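LbaCas13a H328A (C2c2) (PDB 5WLH) binds a CRISPR guide RNA and, as a Cas13a-family nuclease, probably cleaves RNA that the guide recognises. Local coordinates at residues D488-K493 against Y936-E941; I492-M497 against K929-D934; S477-S482 against E945-I950. One frame throughout, in Å; residues are numbered along the deposited sequence. Where two conformers were deposited one is given.

Interaction 1 of 3, residues D488-K493 against Y936-E941; sequences DYELIK and YRRASE. With nucleotides of chain B.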
loop_
_atom_site.group_PDB
_atom_site.type_symbol
_atom_site.label_atom_id
_atom_site.label_comp_id
_atom_site.label_asym_id
_atom_site.label_seq_id
_atom_site.Cartn_x
_atom_site.Cartn_y
_atom_site.Cartn_z
ATOM N N ASP A 488 4.687 16.021 11.565
ATOM C CA ASP A 488 3.238 16.229 11.608
ATOM C C ASP A 488 2.538 15.384 10.556
ATOM O O ASP A 488 1.487 14.783 10.811
ATOM C CB ASP A 488 2.891 17.708 11.362
ATOM C CG ASP A 488 3.281 18.613 12.509
ATOM O OD1 ASP A 488 3.279 18.154 13.658
ATOM O OD2 ASP A 488 3.560 19.793 12.252
ATOM N N TYR A 489 3.086 15.378 9.340
ATOM C CA TYR A 489 2.451 14.624 8.265
ATOM C C TYR A 489 2.665 13.128 8.422
ATOM O O TYR A 489 1.827 12.333 7.979
ATOM C CB TYR A 489 2.965 15.122 6.921
ATOM C CG TYR A 489 2.082 16.208 6.319
ATOM C CD1 TYR A 489 1.373 17.084 7.130
ATOM C CD2 TYR A 489 1.970 16.347 4.944
ATOM C CE1 TYR A 489 0.551 18.073 6.571
ATOM C CE2 TYR A 489 1.166 17.333 4.369
ATOM C CZ TYR A 489 0.462 18.186 5.190
ATOM O OH TYR A 489 -0.324 19.140 4.613
ATOM N N GLU A 490 3.777 12.710 9.027
ATOM C CA GLU A 490 3.908 11.296 9.352
ATOM C C GLU A 490 2.780 10.847 10.282
ATOM O O GLU A 490 2.179 9.785 10.081
ATOM C CB GLU A 490 5.277 11.034 9.976
ATOM C CG GLU A 490 6.433 11.199 9.010
ATOM C CD GLU A 490 7.714 10.691 9.615
ATOM O OE1 GLU A 490 8.085 9.520 9.340
ATOM O OE2 GLU A 490 8.320 11.465 10.394
ATOM N N LEU A 491 2.460 11.660 11.287
ATOM C CA LEU A 491 1.352 11.330 12.181
ATOM C C LEU A 491 0.032 11.253 11.421
ATOM O O LEU A 491 -0.762 10.330 11.643
ATOM C CB LEU A 491 1.253 12.367 13.298
ATOM C CG LEU A 491 2.367 12.352 14.360
ATOM C CD1 LEU A 491 2.198 13.572 15.247
ATOM C CD2 LEU A 491 2.292 11.086 15.191
ATOM N N ILE A 492 -0.212 12.201 10.507
ATOM C CA ILE A 492 -1.430 12.137 9.696
ATOM C C ILE A 492 -1.471 10.839 8.909
ATOM O O ILE A 492 -2.506 10.164 8.846
ATOM C CB ILE A 492 -1.531 13.353 8.757
ATOM C CG1 ILE A 492 -1.804 14.632 9.557
ATOM C CG2 ILE A 492 -2.648 13.127 7.715
ATOM C CD1 ILE A 492 -1.693 15.871 8.709
ATOM N N LYS A 493 -0.343 10.460 8.304
ATOM C CA LYS A 493 -0.305 9.223 7.531
ATOM C C LYS A 493 -0.643 8.026 8.408
ATOM O O LYS A 493 -1.463 7.184 8.030
ATOM C CB LYS A 493 1.061 9.047 6.866
ATOM C CG LYS A 493 1.057 7.943 5.804
ATOM C CD LYS A 493 2.460 7.405 5.502
ATOM C CE LYS A 493 2.417 6.200 4.543
ATOM N NZ LYS A 493 1.323 6.302 3.533
ATOM N N TYR A 936 7.222 10.040 17.166
ATOM C CA TYR A 936 7.498 10.828 18.355
ATOM C C TYR A 936 8.942 10.639 18.793
ATOM O O TYR A 936 9.589 11.583 19.257
ATOM C CB TYR A 936 6.529 10.439 19.459
ATOM C CG TYR A 936 5.177 11.102 19.281
ATOM C CD1 TYR A 936 5.061 12.488 19.241
ATOM C CD2 TYR A 936 4.029 10.347 19.122
ATOM C CE1 TYR A 936 3.832 13.097 19.064
ATOM C CE2 TYR A 936 2.789 10.953 18.951
ATOM C CZ TYR A 936 2.701 12.318 18.920
ATOM O OH TYR A 936 1.478 12.920 18.752
ATOM N N ARG A 937 9.455 9.416 18.654
ATOM C CA ARG A 937 10.851 9.148 18.980
ATOM C C ARG A 937 11.779 10.037 18.163
ATOM O O ARG A 937 12.710 10.650 18.700
ATOM C CB ARG A 937 11.156 7.673 18.717
ATOM C CG ARG A 937 12.581 7.252 19.001
ATOM C CD ARG A 937 12.783 5.791 18.558
ATOM N NE ARG A 937 12.752 5.621 17.106
ATOM C CZ ARG A 937 13.731 5.967 16.276
ATOM N NH1 ARG A 937 14.849 6.520 16.742
ATOM N NH2 ARG A 937 13.591 5.777 14.969
ATOM N N ARG A 938 11.540 10.110 16.851
ATOM C CA ARG A 938 12.408 10.887 15.978
ATOM C C ARG A 938 12.176 12.382 16.142
ATOM O O ARG A 938 13.134 13.162 16.122
ATOM C CB ARG A 938 12.221 10.437 14.522
ATOM C CG ARG A 938 12.828 9.046 14.253
ATOM C CD ARG A 938 12.685 8.624 12.785
ATOM N NE ARG A 938 11.334 8.122 12.504
ATOM C CZ ARG A 938 10.400 8.818 11.864
ATOM N NH1 ARG A 938 10.659 10.045 11.447
ATOM N NH2 ARG A 938 9.197 8.290 11.647
ATOM N N ALA A 939 10.920 12.801 16.346
ATOM C CA ALA A 939 10.669 14.199 16.690
ATOM C C ALA A 939 11.412 14.567 17.968
ATOM O O ALA A 939 12.049 15.622 18.045
ATOM C CB ALA A 939 9.169 14.452 16.853
ATOM N N SER A 940 11.380 13.677 18.958
ATOM C CA SER A 940 12.014 13.965 20.241
ATOM C C SER A 940 13.523 14.107 20.087
ATOM O O SER A 940 14.114 15.084 20.565
ATOM C CB SER A 940 11.651 12.880 21.259
ATOM O OG SER A 940 12.394 13.009 22.466
ATOM N N GLU A 941 14.156 13.180 19.363
ATOM C CA GLU A 941 15.617 13.181 19.284
ATOM C C GLU A 941 16.137 14.369 18.493
ATOM O O GLU A 941 17.262 14.810 18.736
ATOM C CB GLU A 941 16.138 11.871 18.686
ATOM C CG GLU A 941 16.151 11.827 17.164
ATOM C CD GLU A 941 16.372 10.421 16.613
ATOM O OE1 GLU A 941 16.741 9.509 17.376
ATOM O OE2 GLU A 941 16.173 10.243 15.400
ATOM P P A B 26 5.784 8.769 3.572
ATOM O OP1 A B 26 4.483 8.206 3.134
ATOM O OP2 A B 26 6.952 8.872 2.670
ATOM O "O5'" A B 26 5.517 10.223 4.146
ATOM C "C5'" A B 26 4.349 10.540 4.899
ATOM C "C4'" A B 26 4.052 12.012 4.765
ATOM O "O4'" A B 26 5.092 12.761 5.454
ATOM C "C3'" A B 26 4.060 12.512 3.327
ATOM O "O3'" A B 26 3.186 13.630 3.217
ATOM C "C2'" A B 26 5.504 12.970 3.154
ATOM O "O2'" A B 26 5.735 13.879 2.100
ATOM C "C1'" A B 26 5.803 13.566 4.531
ATOM N N9 A B 26 7.221 13.454 4.860
ATOM C C8 A B 26 7.836 12.398 5.482
ATOM N N7 A B 26 9.142 12.560 5.590
ATOM C C5 A B 26 9.369 13.789 5.009
ATOM C C6 A B 26 10.559 14.520 4.834
ATOM N N6 A B 26 11.745 14.042 5.243
ATOM N N1 A B 26 10.475 15.701 4.203
ATOM C C2 A B 26 9.272 16.148 3.800
ATOM N N3 A B 26 8.089 15.546 3.920
ATOM C C4 A B 26 8.209 14.360 4.549
ATOM P P A B 25 11.471 8.180 4.380
ATOM O OP1 A B 25 12.091 8.787 5.595
ATOM O OP2 A B 25 12.328 7.520 3.369
ATOM O "O5'" A B 25 10.395 7.133 4.887
ATOM C "C5'" A B 25 9.487 6.504 3.991
ATOM C "C4'" A B 25 8.098 6.477 4.568
ATOM O "O4'" A B 25 8.026 5.505 5.647
ATOM C "C3'" A B 25 7.610 7.804 5.155
ATOM O "O3'" A B 25 6.226 7.947 4.863
ATOM C "C2'" A B 25 7.742 7.589 6.654
ATOM O "O2'" A B 25 6.870 8.384 7.433
ATOM C "C1'" A B 25 7.401 6.111 6.762
ATOM N N9 A B 25 7.847 5.498 8.006
ATOM C C8 A B 25 8.949 5.832 8.756
ATOM N N7 A B 25 9.049 5.139 9.866
ATOM C C5 A B 25 7.937 4.311 9.834
ATOM C C6 A B 25 7.472 3.335 10.723
ATOM N N6 A B 25 8.112 3.035 11.855
ATOM N N1 A B 25 6.324 2.696 10.419
ATOM C C2 A B 25 5.685 3.001 9.284
ATOM N N3 A B 25 6.032 3.909 8.370
ATOM C C4 A B 25 7.177 4.527 8.708
ATOM P P U B 27 2.421 13.919 1.837
ATOM O OP1 U B 27 3.395 14.262 0.805
ATOM O OP2 U B 27 1.306 14.878 2.069
ATOM O "O5'" U B 27 1.792 12.511 1.479
ATOM C "C5'" U B 27 0.908 12.371 0.386
ATOM C "C4'" U B 27 0.965 10.952 -0.097
ATOM O "O4'" U B 27 2.191 10.767 -0.849
ATOM C "C3'" U B 27 0.993 9.888 1.019
ATOM O "O3'" U B 27 0.178 8.798 0.639
ATOM C "C2'" U B 27 2.436 9.395 0.978
ATOM O "O2'" U B 27 2.621 8.077 1.463
ATOM C "C1'" U B 27 2.706 9.509 -0.512
ATOM N N1 U B 27 4.101 9.363 -0.946
ATOM C C2 U B 27 4.287 8.827 -2.216
ATOM O O2 U B 27 3.360 8.574 -2.961
ATOM N N3 U B 27 5.600 8.635 -2.593
ATOM C C4 U B 27 6.708 8.913 -1.822
ATOM O O4 U B 27 7.836 8.681 -2.280
ATOM C C5 U B 27 6.420 9.432 -0.516
ATOM C C6 U B 27 5.160 9.630 -0.120
#

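Interaction 2 of 3, residues I492-M497 against K929-D934; sequences IKAEEM and KQYVWD. With nucleotides of chain B.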
loop_
_atom_site.group_PDB
_atom_site.type_symbol
_atom_site.label_atom_id
_atom_site.label_comp_id
_atom_site.label_asym_id
_atom_site.label_seq_id
_atom_site.Cartn_x
_atom_site.Cartn_y
_atom_site.Cartn_z
ATOM N N ILE A 492 -0.212 12.201 10.507
ATOM C CA ILE A 492 -1.430 12.137 9.696
ATOM C C ILE A 492 -1.471 10.839 8.909
ATOM O O ILE A 492 -2.506 10.164 8.846
ATOM C CB ILE A 492 -1.531 13.353 8.757
ATOM C CG1 ILE A 492 -1.804 14.632 9.557
ATOM C CG2 ILE A 492 -2.648 13.127 7.715
ATOM C CD1 ILE A 492 -1.693 15.871 8.709
ATOM N N LYS A 493 -0.343 10.460 8.304
ATOM C CA LYS A 493 -0.305 9.223 7.531
ATOM C C LYS A 493 -0.643 8.026 8.408
ATOM O O LYS A 493 -1.463 7.184 8.030
ATOM C CB LYS A 493 1.061 9.047 6.866
ATOM C CG LYS A 493 1.057 7.943 5.804
ATOM C CD LYS A 493 2.460 7.405 5.502
ATOM C CE LYS A 493 2.417 6.200 4.543
ATOM N NZ LYS A 493 1.323 6.302 3.533
ATOM N N ALA A 494 -0.043 7.955 9.605
ATOM C CA ALA A 494 -0.355 6.868 10.529
ATOM C C ALA A 494 -1.856 6.778 10.754
ATOM O O ALA A 494 -2.463 5.717 10.579
ATOM C CB ALA A 494 0.378 7.071 11.860
ATOM N N GLU A 495 -2.476 7.912 11.076
ATOM C CA GLU A 495 -3.895 7.887 11.409
ATOM C C GLU A 495 -4.726 7.563 10.183
ATOM O O GLU A 495 -5.677 6.776 10.265
ATOM C CB GLU A 495 -4.312 9.244 11.996
ATOM C CG GLU A 495 -5.764 9.307 12.474
ATOM C CD GLU A 495 -6.036 10.637 13.163
ATOM O OE1 GLU A 495 -6.150 11.655 12.447
ATOM O OE2 GLU A 495 -6.098 10.664 14.415
ATOM N N GLU A 496 -4.402 8.190 9.042
ATOM C CA GLU A 496 -5.188 7.962 7.831
ATOM C C GLU A 496 -5.060 6.531 7.349
ATOM O O GLU A 496 -6.043 5.944 6.884
ATOM C CB GLU A 496 -4.783 8.952 6.739
ATOM C CG GLU A 496 -5.229 10.368 7.112
ATOM C CD GLU A 496 -5.002 11.412 6.026
ATOM O OE1 GLU A 496 -4.290 11.130 5.054
ATOM O OE2 GLU A 496 -5.552 12.536 6.164
ATOM N N MET A 497 -3.871 5.938 7.471
ATOM C CA MET A 497 -3.730 4.529 7.097
ATOM C C MET A 497 -4.648 3.661 7.941
ATOM O O MET A 497 -5.388 2.827 7.416
ATOM C CB MET A 497 -2.280 4.054 7.260
ATOM C CG MET A 497 -1.274 4.708 6.346
ATOM S SD MET A 497 -1.254 4.077 4.676
ATOM C CE MET A 497 -0.282 2.578 4.893
ATOM N N LYS A 929 0.511 1.653 15.969
ATOM C CA LYS A 929 1.081 2.038 17.256
ATOM C C LYS A 929 2.589 2.238 17.145
ATOM O O LYS A 929 3.140 3.203 17.692
ATOM C CB LYS A 929 0.753 0.982 18.303
ATOM C CG LYS A 929 1.218 1.364 19.716
ATOM C CD LYS A 929 0.854 0.272 20.718
ATOM C CE LYS A 929 1.227 0.702 22.142
ATOM N NZ LYS A 929 0.550 -0.126 23.176
ATOM N N GLN A 930 3.261 1.352 16.415
ATOM C CA GLN A 930 4.706 1.453 16.261
ATOM C C GLN A 930 5.090 2.682 15.462
ATOM O O GLN A 930 6.097 3.325 15.763
ATOM C CB GLN A 930 5.258 0.205 15.577
ATOM C CG GLN A 930 6.760 0.017 15.802
ATOM C CD GLN A 930 7.620 0.787 14.836
ATOM O OE1 GLN A 930 7.179 1.134 13.733
ATOM N NE2 GLN A 930 8.891 1.019 15.221
ATOM N N TYR A 931 4.328 2.986 14.404
ATOM C CA TYR A 931 4.619 4.159 13.583
ATOM C C TYR A 931 4.503 5.432 14.412
ATOM O O TYR A 931 5.405 6.276 14.417
ATOM C CB TYR A 931 3.659 4.167 12.384
ATOM C CG TYR A 931 3.915 5.143 11.255
ATOM C CD1 TYR A 931 5.098 5.877 11.152
ATOM C CD2 TYR A 931 2.951 5.311 10.268
ATOM C CE1 TYR A 931 5.293 6.771 10.095
ATOM C CE2 TYR A 931 3.140 6.175 9.230
ATOM C CZ TYR A 931 4.296 6.909 9.144
ATOM O OH TYR A 931 4.426 7.776 8.084
ATOM N N VAL A 932 3.424 5.559 15.174
ATOM C CA VAL A 932 3.257 6.751 15.998
ATOM C C VAL A 932 4.398 6.852 17.003
ATOM O O VAL A 932 4.963 7.929 17.214
ATOM C CB VAL A 932 1.879 6.726 16.682
ATOM C CG1 VAL A 932 1.779 7.813 17.747
ATOM C CG2 VAL A 932 0.747 6.874 15.632
ATOM N N TRP A 933 4.755 5.734 17.638
ATOM C CA TRP A 933 5.878 5.751 18.573
ATOM C C TRP A 933 7.155 6.202 17.876
ATOM O O TRP A 933 7.919 7.015 18.413
ATOM C CB TRP A 933 6.043 4.355 19.182
ATOM C CG TRP A 933 7.331 4.097 19.956
ATOM C CD1 TRP A 933 7.538 4.281 21.307
ATOM C CD2 TRP A 933 8.554 3.574 19.433
ATOM N NE1 TRP A 933 8.823 3.911 21.643
ATOM C CE2 TRP A 933 9.472 3.488 20.511
ATOM C CE3 TRP A 933 8.975 3.183 18.159
ATOM C CZ2 TRP A 933 10.770 3.013 20.348
ATOM C CZ3 TRP A 933 10.268 2.723 17.996
ATOM C CH2 TRP A 933 11.154 2.638 19.091
ATOM N N ASP A 934 7.391 5.696 16.667
ATOM C CA ASP A 934 8.635 5.996 15.972
ATOM C C ASP A 934 8.706 7.464 15.568
ATOM O O ASP A 934 9.780 8.079 15.606
ATOM C CB ASP A 934 8.764 5.085 14.750
ATOM C CG ASP A 934 10.131 5.170 14.115
ATOM O OD1 ASP A 934 11.108 4.740 14.766
ATOM O OD2 ASP A 934 10.233 5.665 12.974
ATOM P P A B 25 11.471 8.180 4.380
ATOM O OP1 A B 25 12.091 8.787 5.595
ATOM O OP2 A B 25 12.328 7.520 3.369
ATOM O "O5'" A B 25 10.395 7.133 4.887
ATOM C "C5'" A B 25 9.487 6.504 3.991
ATOM C "C4'" A B 25 8.098 6.477 4.568
ATOM O "O4'" A B 25 8.026 5.505 5.647
ATOM C "C3'" A B 25 7.610 7.804 5.155
ATOM O "O3'" A B 25 6.226 7.947 4.863
ATOM C "C2'" A B 25 7.742 7.589 6.654
ATOM O "O2'" A B 25 6.870 8.384 7.433
ATOM C "C1'" A B 25 7.401 6.111 6.762
ATOM N N9 A B 25 7.847 5.498 8.006
ATOM C C8 A B 25 8.949 5.832 8.756
ATOM N N7 A B 25 9.049 5.139 9.866
ATOM C C5 A B 25 7.937 4.311 9.834
ATOM C C6 A B 25 7.472 3.335 10.723
ATOM N N6 A B 25 8.112 3.035 11.855
ATOM N N1 A B 25 6.324 2.696 10.419
ATOM C C2 A B 25 5.685 3.001 9.284
ATOM N N3 A B 25 6.032 3.909 8.370
ATOM C C4 A B 25 7.177 4.527 8.708
ATOM P P A B 28 -1.168 8.485 1.430
ATOM O OP1 A B 28 -2.174 9.534 1.158
ATOM O OP2 A B 28 -0.828 8.092 2.812
ATOM O "O5'" A B 28 -1.682 7.180 0.697
ATOM C "C5'" A B 28 -0.863 6.037 0.638
ATOM C "C4'" A B 28 -0.654 5.610 -0.787
ATOM O "O4'" A B 28 0.292 6.488 -1.458
ATOM C "C3'" A B 28 -0.046 4.238 -0.966
ATOM O "O3'" A B 28 -0.970 3.198 -0.764
ATOM C "C2'" A B 28 0.462 4.316 -2.387
ATOM O "O2'" A B 28 -0.644 4.260 -3.270
ATOM C "C1'" A B 28 1.020 5.745 -2.408
ATOM N N9 A B 28 2.438 5.755 -2.022
ATOM C C8 A B 28 3.007 6.101 -0.821
ATOM N N7 A B 28 4.329 5.954 -0.819
ATOM C C5 A B 28 4.617 5.497 -2.101
ATOM C C6 A B 28 5.826 5.173 -2.745
ATOM N N6 A B 28 7.038 5.269 -2.163
ATOM N N1 A B 28 5.761 4.735 -4.016
ATOM C C2 A B 28 4.557 4.661 -4.605
ATOM N N3 A B 28 3.356 4.950 -4.117
ATOM C C4 A B 28 3.459 5.367 -2.837
ATOM P P A B 26 5.784 8.769 3.572
ATOM O OP1 A B 26 4.483 8.206 3.134
ATOM O OP2 A B 26 6.952 8.872 2.670
ATOM O "O5'" A B 26 5.517 10.223 4.146
ATOM C "C5'" A B 26 4.349 10.540 4.899
ATOM C "C4'" A B 26 4.052 12.012 4.765
ATOM O "O4'" A B 26 5.092 12.761 5.454
ATOM C "C3'" A B 26 4.060 12.512 3.327
ATOM O "O3'" A B 26 3.186 13.630 3.217
ATOM C "C2'" A B 26 5.504 12.970 3.154
ATOM O "O2'" A B 26 5.735 13.879 2.100
ATOM C "C1'" A B 26 5.803 13.566 4.531
ATOM N N9 A B 26 7.221 13.454 4.860
ATOM C C8 A B 26 7.836 12.398 5.482
ATOM N N7 A B 26 9.142 12.560 5.590
ATOM C C5 A B 26 9.369 13.789 5.009
ATOM C C6 A B 26 10.559 14.520 4.834
ATOM N N6 A B 26 11.745 14.042 5.243
ATOM N N1 A B 26 10.475 15.701 4.203
ATOM C C2 A B 26 9.272 16.148 3.800
ATOM N N3 A B 26 8.089 15.546 3.920
ATOM C C4 A B 26 8.209 14.360 4.549
#

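Interaction 3 of 3, residues S477-S482 against E945-I950; sequences SEEYLS and EINHSI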
loop_
_atom_site.group_PDB
_atom_site.type_symbol
_atom_site.label_atom_id
_atom_site.label_comp_id
_atom_site.label_asym_id
_atom_site.label_seq_id
_atom_site.Cartn_x
_atom_site.Cartn_y
_atom_site.Cartn_z
ATOM N N SER A 477 -5.424 26.183 13.712
ATOM C CA SER A 477 -5.206 25.902 15.125
ATOM C C SER A 477 -3.892 26.507 15.594
ATOM O O SER A 477 -2.923 26.600 14.838
ATOM C CB SER A 477 -5.178 24.393 15.377
ATOM O OG SER A 477 -6.477 23.891 15.610
ATOM N N GLU A 478 -3.852 26.878 16.880
ATOM C CA GLU A 478 -2.732 27.658 17.405
ATOM C C GLU A 478 -1.395 26.948 17.215
ATOM O O GLU A 478 -0.384 27.593 16.914
ATOM C CB GLU A 478 -2.964 27.960 18.889
ATOM C CG GLU A 478 -1.894 28.834 19.532
ATOM C CD GLU A 478 -0.733 28.030 20.098
ATOM O OE1 GLU A 478 -0.985 27.010 20.776
ATOM O OE2 GLU A 478 0.435 28.421 19.861
ATOM N N GLU A 479 -1.363 25.627 17.403
ATOM C CA GLU A 479 -0.097 24.901 17.332
ATOM C C GLU A 479 0.486 24.866 15.923
ATOM O O GLU A 479 1.671 24.556 15.773
ATOM C CB GLU A 479 -0.257 23.463 17.842
ATOM C CG GLU A 479 -1.115 23.305 19.087
ATOM C CD GLU A 479 -2.595 23.124 18.771
ATOM O OE1 GLU A 479 -3.319 24.143 18.687
ATOM O OE2 GLU A 479 -3.034 21.960 18.614
ATOM N N TYR A 480 -0.313 25.173 14.898
ATOM C CA TYR A 480 0.116 25.077 13.506
ATOM C C TYR A 480 0.273 26.426 12.830
ATOM O O TYR A 480 0.651 26.472 11.659
ATOM C CB TYR A 480 -0.863 24.183 12.727
ATOM C CG TYR A 480 -0.881 22.815 13.346
ATOM C CD1 TYR A 480 0.175 21.926 13.140
ATOM C CD2 TYR A 480 -1.902 22.435 14.205
ATOM C CE1 TYR A 480 0.181 20.685 13.735
ATOM C CE2 TYR A 480 -1.903 21.195 14.811
ATOM C CZ TYR A 480 -0.857 20.323 14.568
ATOM O OH TYR A 480 -0.862 19.092 15.165
ATOM N N LEU A 481 0.028 27.539 13.537
ATOM C CA LEU A 481 0.178 28.835 12.888
ATOM C C LEU A 481 1.615 29.073 12.476
ATOM O O LEU A 481 1.870 29.776 11.493
ATOM C CB LEU A 481 -0.286 29.961 13.812
ATOM C CG LEU A 481 -1.790 30.210 13.852
ATOM C CD1 LEU A 481 -2.111 31.168 14.991
ATOM C CD2 LEU A 481 -2.297 30.746 12.507
ATOM N N SER A 482 2.562 28.490 13.204
ATOM C CA SER A 482 3.970 28.621 12.880
ATOM C C SER A 482 4.445 27.578 11.880
ATOM O O SER A 482 5.645 27.519 11.592
ATOM C CB SER A 482 4.809 28.544 14.156
ATOM O OG SER A 482 4.648 29.739 14.903
ATOM N N GLU A 945 9.375 20.296 18.304
ATOM C CA GLU A 945 8.084 20.434 18.962
ATOM C C GLU A 945 7.027 19.721 18.153
ATOM O O GLU A 945 6.957 19.881 16.933
ATOM C CB GLU A 945 7.667 21.903 19.088
ATOM C CG GLU A 945 8.600 22.799 19.878
ATOM C CD GLU A 945 9.477 23.651 18.969
ATOM O OE1 GLU A 945 9.397 24.899 19.079
ATOM O OE2 GLU A 945 10.215 23.095 18.123
ATOM N N ILE A 946 6.164 18.987 18.835
ATOM C CA ILE A 946 5.152 18.217 18.138
ATOM C C ILE A 946 3.879 18.205 18.970
ATOM O O ILE A 946 3.894 17.836 20.152
ATOM C CB ILE A 946 5.649 16.794 17.814
ATOM C CG1 ILE A 946 4.770 16.142 16.759
ATOM C CG2 ILE A 946 5.824 15.930 19.061
ATOM C CD1 ILE A 946 5.483 15.046 16.025
ATOM N N ASN A 947 2.792 18.670 18.375
ATOM C CA ASN A 947 1.500 18.601 19.031
ATOM C C ASN A 947 1.059 17.147 19.085
ATOM O O ASN A 947 1.042 16.451 18.062
ATOM C CB ASN A 947 0.483 19.461 18.285
ATOM C CG ASN A 947 -0.911 19.361 18.877
ATOM O OD1 ASN A 947 -1.835 18.857 18.233
ATOM N ND2 ASN A 947 -1.072 19.842 20.106
ATOM N N HIS A 948 0.727 16.680 20.284
ATOM C CA HIS A 948 0.302 15.299 20.492
ATOM C C HIS A 948 -1.193 15.112 20.253
ATOM O O HIS A 948 -1.879 14.445 21.033
ATOM C CB HIS A 948 0.705 14.849 21.891
ATOM C CG HIS A 948 2.185 14.881 22.129
ATOM N ND1 HIS A 948 3.000 13.788 21.916
ATOM C CD2 HIS A 948 2.999 15.876 22.556
ATOM C CE1 HIS A 948 4.250 14.109 22.204
ATOM N NE2 HIS A 948 4.276 15.370 22.595
ATOM N N SER A 949 -1.714 15.694 19.167
ATOM C CA SER A 949 -3.101 15.448 18.774
ATOM C C SER A 949 -3.350 13.968 18.532
ATOM O O SER A 949 -4.469 13.479 18.732
ATOM C CB SER A 949 -3.444 16.243 17.512
ATOM O OG SER A 949 -2.897 15.632 16.348
ATOM N N ILE A 950 -2.325 13.250 18.094
ATOM C CA ILE A 950 -2.387 11.814 17.898
ATOM C C ILE A 950 -1.578 11.188 19.032
ATOM O O ILE A 950 -0.358 11.370 19.113
ATOM C CB ILE A 950 -1.868 11.427 16.506
ATOM C CG1 ILE A 950 -2.923 11.800 15.449
ATOM C CG2 ILE A 950 -1.548 9.946 16.429
ATOM C CD1 ILE A 950 -2.393 12.524 14.229
HETATM O O HOH W 1 0.862 17.150 14.686
#

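Interaction 1 of 3, residues D488-K493 against Y936-E941
Glu490 OE1 is gripped by two donors. Arg938 NH2 reaches it at 2.8 Å, and O2' of A25 of chain B gives its hydroxyl proton to the same Glu490 OE1 at 2.5 Å. This is helix-helix packing between helices 486-517 and 915-941, with the bound RNA against the polar side of the pair. The second oxygen, Glu490 OE2, uses its syn lone pair to take Arg938 NH1 at 2.9 Å. That bond is nearly straight, at 166°, and lies close to the guanidinium plane. The bond to OE1 is more bent and tilted. Arg938 thus meets the carboxylate end-on with two nitrogens, the two flat groups turned 45° apart. The Glu490 chain runs extended beyond CG (chi2 -170°), which carries its carboxylate to the neighbouring helix. Arg938 NE forms a further salt bridge with Asp934, and its NH1 bonds Tyr38, so all three nitrogens help to fix the guanidinium. Beside this buried charge pair lies an apolar patch. Both methyls of Leu491 meet the outer end of the Tyr936 ring: CD2 is 3.8 Å from Tyr936 CE2, and CD1 is 3.6 Å from Tyr936 OH. That hydroxyl probably hydrogen-bonds the carbonyl of Ile950. On the RNA side, the edge of the Tyr489 ring faces the backbone, with Tyr489 CD2 3.4 Å from O3' of A26 of chain B.

Interaction 2 of 3, residues I492-M497 against K929-D934
Ala494 and Tyr931 meet where helices 486-517 and 915-941 pack as an antiparallel pair. The two short segments run at 170° with axes 9.4 Å apart. The apolar contacts centre on one methyl: Ala494 CB lies 3.5 Å from Tyr931 CD2 and 3.8 Å from Val932 CG2. A separate contact is made at the ring edge, where Lys493 CD, in the conformer given, passes 3.3 Å from the hydroxyl oxygen Tyr931 OH. The two side chains cross at about a right angle. The aromatic contact is with the RNA. Tyr931 has CG anti to its backbone nitrogen (chi1 -169°), which lays the ring flat against A25 of chain B; N3 of that base sits 3.3 Å above the ring plane, over its centre. The polar contacts hold the same nucleotide at both ends. Tyr931 OH donates to O2' of A25 of chain B at 2.6 Å, gripping the sugar. At the base, N6 of A25 of chain B donates to Gln930 OE1 at 2.8 Å, almost straight at 174°.

Interaction 3 of 3, residues S477-S482 against E945-I950
Asn947 carries this loop-loop contact, meeting Glu479 and Tyr480 together. The contact joins the connection between strand 470-472 and helix 486-517 to the loop that leaves helix 915-941. Asn947 CG is anti to the backbone nitrogen (chi1 176°), which sends the amide toward both side chains. Glu479 OE2 lies 3.2 Å from Asn947 ND2, but the angle is too poor for a hydrogen bond. The carboxylate and amide planes are 68° apart. Tyr480 comes from another side, its ring almost perpendicular to the amide, with Tyr480 OH 3.2 Å from Asn947 OD1. A water lies 2.6 Å from Tyr480 OH and donates a weak bond to Asn947 O at 3.5 Å. With an alanine at Glu479 the carboxylate beside Asn947 ND2 is gone, and the amide would probably be freer to turn on that side. His948, next in line, is the centre of an inverse gamma turn and stacks on Tyr936. Ser949 N then turns back to give Asn947 OD1 a weak bond at 3.3 Å. Ile950 follows, leaving this contact to pack against Val932. Carboxylate and amide lie close without a well-angled bond, so the polar link between the loops rests partly on the water, which is weakly held at Asn947 O.

In the fold
Interactions 1 and 2 are successive parts of one helix pair, 486-517 with 915-941. Their centres are 8 Å apart and they share Ile492 and Lys493. The RNA ties them together: O2' of A25 of chain B accepts from Tyr931 of interaction 2 and donates to Glu490 of interaction 1. Along helix 915-941, Asp934 ties the segment of interaction 2 to that of interaction 1. Interaction 3 joins the loop before the first helix to the loop after the second. Its centre is 12 Å from that of interaction 1 and 16 Å from that of interaction 2. Tyr936 links it to interaction 1 through Ile950 and His948. The nearest atom of interaction 3 is about 11 Å from the bound nucleic acid.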